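PDB 6SKX: oxidoreductase, putative from Neosartorya fumigata, which probably catalyses the NADPH-dependent reductive amination of carbonyl compounds to amines, as a fungal reductive aminase. Local coordinates for residues M1-I6 with N56-I61. Residues are numbered along the deposited sequence; the frame is centred on the assembly and turned at random.
Sequences MSSVSI and NASDLI
Ser5 and Ile61 pair in parallel, their CA atoms 4.8 Å apart, where strand 3-7 meets the start of strand 60-63. Ser5 N donates to Leu60 O over 3.0 Å. One residue on, Ile61 CA makes a CH···O contact of 3.3 Å with Ser5 O. Just before the strand, Ser58 turns its side chain toward segment 1-6. A chi1 of -175° swings the Ser58 hydroxyl out opposite the backbone N, where OG lies 2.9 Å from Ser3 OG in a hydrogen bond and also accepts from Leu60 N at 3.2 Å, closing an ST turn. Ser58 CB meets Ser5 CB at 3.9 Å, while Ser5 OG bonds to Gly54 O in helix 51-56. Val4 CG2 packs at a slant against CG and CD2 of Leu60. A water donates to Ala57 O and, weakly, to Val4 O. Strand 26-30 flanks strand 3-7 on its other edge, as expected of a Rossmann-type dinucleotide-binding sheet, whose NADP-binding residues Leu9 and Leu65 follow these strands. Ser58 thus uses one hydroxyl both to shape the turn entering strand 60-63 and to tie that turn to the first strand.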
loop_
_atom_site.group_PDB
_atom_site.type_symbol
_atom_site.label_atom_id
_atom_site.label_comp_id
_atom_site.label_asym_id
_atom_site.label_seq_id
_atom_site.Cartn_x
_atom_site.Cartn_y
_atom_site.Cartn_z
ATOM N N MET A 1 12.209 26.583 -32.287
ATOM C CA MET A 1 11.882 25.679 -33.431
ATOM C C MET A 1 10.378 25.286 -33.437
ATOM O O MET A 1 9.756 25.544 -34.486
ATOM C CB MET A 1 12.781 24.430 -33.457
ATOM C CG MET A 1 14.138 24.622 -34.179
ATOM S SD MET A 1 14.100 25.056 -35.988
ATOM C CE MET A 1 14.444 26.815 -35.905
ATOM N N SER A 2 9.818 24.762 -32.339
ATOM C CA SER A 2 8.357 24.486 -32.278
ATOM C C SER A 2 7.725 25.245 -31.107
ATOM O O SER A 2 8.460 25.807 -30.317
ATOM C CB SER A 2 8.015 23.032 -32.243
ATOM O OG SER A 2 6.648 22.841 -32.563
ATOM N N SER A 3 6.399 25.226 -31.001
ATOM C CA SER A 3 5.722 26.011 -29.945
ATOM C C SER A 3 4.735 25.170 -29.138
ATOM O O SER A 3 4.428 24.065 -29.540
ATOM C CB SER A 3 5.027 27.186 -30.545
ATOM O OG SER A 3 3.834 26.777 -31.170
ATOM N N VAL A 4 4.256 25.749 -28.043
ATOM C CA VAL A 4 3.260 25.136 -27.128
ATOM C C VAL A 4 2.599 26.261 -26.333
ATOM O O VAL A 4 3.208 27.290 -26.176
ATOM C CB VAL A 4 3.931 24.093 -26.223
ATOM C CG1 VAL A 4 4.655 24.712 -25.051
ATOM C CG2 VAL A 4 2.952 23.055 -25.743
ATOM N N SER A 5 1.363 26.074 -25.901
ATOM C CA SER A 5 0.653 27.071 -25.062
ATOM C C SER A 5 0.085 26.351 -23.838
ATOM O O SER A 5 -0.605 25.345 -24.050
ATOM C CB SER A 5 -0.450 27.726 -25.864
ATOM O OG SER A 5 -0.999 28.781 -25.149
ATOM N N ILE A 6 0.408 26.789 -22.620
ATOM C CA ILE A 6 0.046 26.080 -21.349
ATOM C C ILE A 6 -1.017 26.915 -20.632
ATOM O O ILE A 6 -0.814 28.137 -20.477
ATOM C CB ILE A 6 1.266 25.929 -20.421
ATOM C CG1 ILE A 6 2.486 25.302 -21.106
ATOM C CG2 ILE A 6 0.890 25.220 -19.131
ATOM C CD1 ILE A 6 2.296 23.893 -21.495
ATOM N N ASN A 56 -4.701 31.404 -29.285
ATOM C CA ASN A 56 -4.038 31.840 -30.544
ATOM C C ASN A 56 -2.505 31.712 -30.480
ATOM O O ASN A 56 -1.919 31.775 -31.558
ATOM C CB ASN A 56 -4.520 33.220 -31.001
ATOM C CG ASN A 56 -5.929 33.155 -31.564
ATOM O OD1 ASN A 56 -6.809 33.862 -31.095
ATOM N ND2 ASN A 56 -6.187 32.237 -32.489
ATOM N N ALA A 57 -1.909 31.502 -29.310
ATOM C CA ALA A 57 -0.433 31.453 -29.204
ATOM C C ALA A 57 0.155 30.190 -29.835
ATOM O O ALA A 57 1.321 30.228 -30.183
ATOM C CB ALA A 57 -0.011 31.592 -27.771
ATOM N N SER A 58 -0.632 29.126 -29.959
ATOM C CA SER A 58 -0.115 27.862 -30.532
ATOM C C SER A 58 -1.262 26.962 -30.978
ATOM O O SER A 58 -2.362 27.164 -30.522
ATOM C CB SER A 58 0.713 27.148 -29.503
ATOM O OG SER A 58 1.320 26.007 -30.052
ATOM N N ASP A 59 -0.986 26.050 -31.901
ATOM C CA ASP A 59 -1.968 24.991 -32.256
ATOM C C ASP A 59 -1.976 23.866 -31.197
ATOM O O ASP A 59 -2.978 23.109 -31.160
ATOM C CB ASP A 59 -1.695 24.454 -33.674
ATOM C CG ASP A 59 -2.363 25.276 -34.773
ATOM O OD1 ASP A 59 -3.037 26.289 -34.407
ATOM O OD2 ASP A 59 -2.199 24.910 -35.987
ATOM N N LEU A 60 -0.914 23.751 -30.398
ATOM C CA LEU A 60 -0.820 22.729 -29.322
ATOM C C LEU A 60 -1.049 23.413 -27.973
ATOM O O LEU A 60 -0.203 24.171 -27.536
ATOM C CB LEU A 60 0.535 22.031 -29.393
ATOM C CG LEU A 60 0.756 20.901 -28.394
ATOM C CD1 LEU A 60 -0.329 19.853 -28.501
ATOM C CD2 LEU A 60 2.118 20.275 -28.596
ATOM N N ILE A 61 -2.175 23.103 -27.352
ATOM C CA ILE A 61 -2.664 23.689 -26.095
ATOM C C ILE A 61 -2.658 22.599 -25.022
ATOM O O ILE A 61 -3.284 21.588 -25.254
ATOM C CB ILE A 61 -4.051 24.281 -26.387
ATOM C CG1 ILE A 61 -3.925 25.477 -27.343
ATOM C CG2 ILE A 61 -4.772 24.667 -25.109
ATOM C CD1 ILE A 61 -5.125 25.592 -28.182
HETATM O O HOH W 1 3.697 29.971 -28.091
#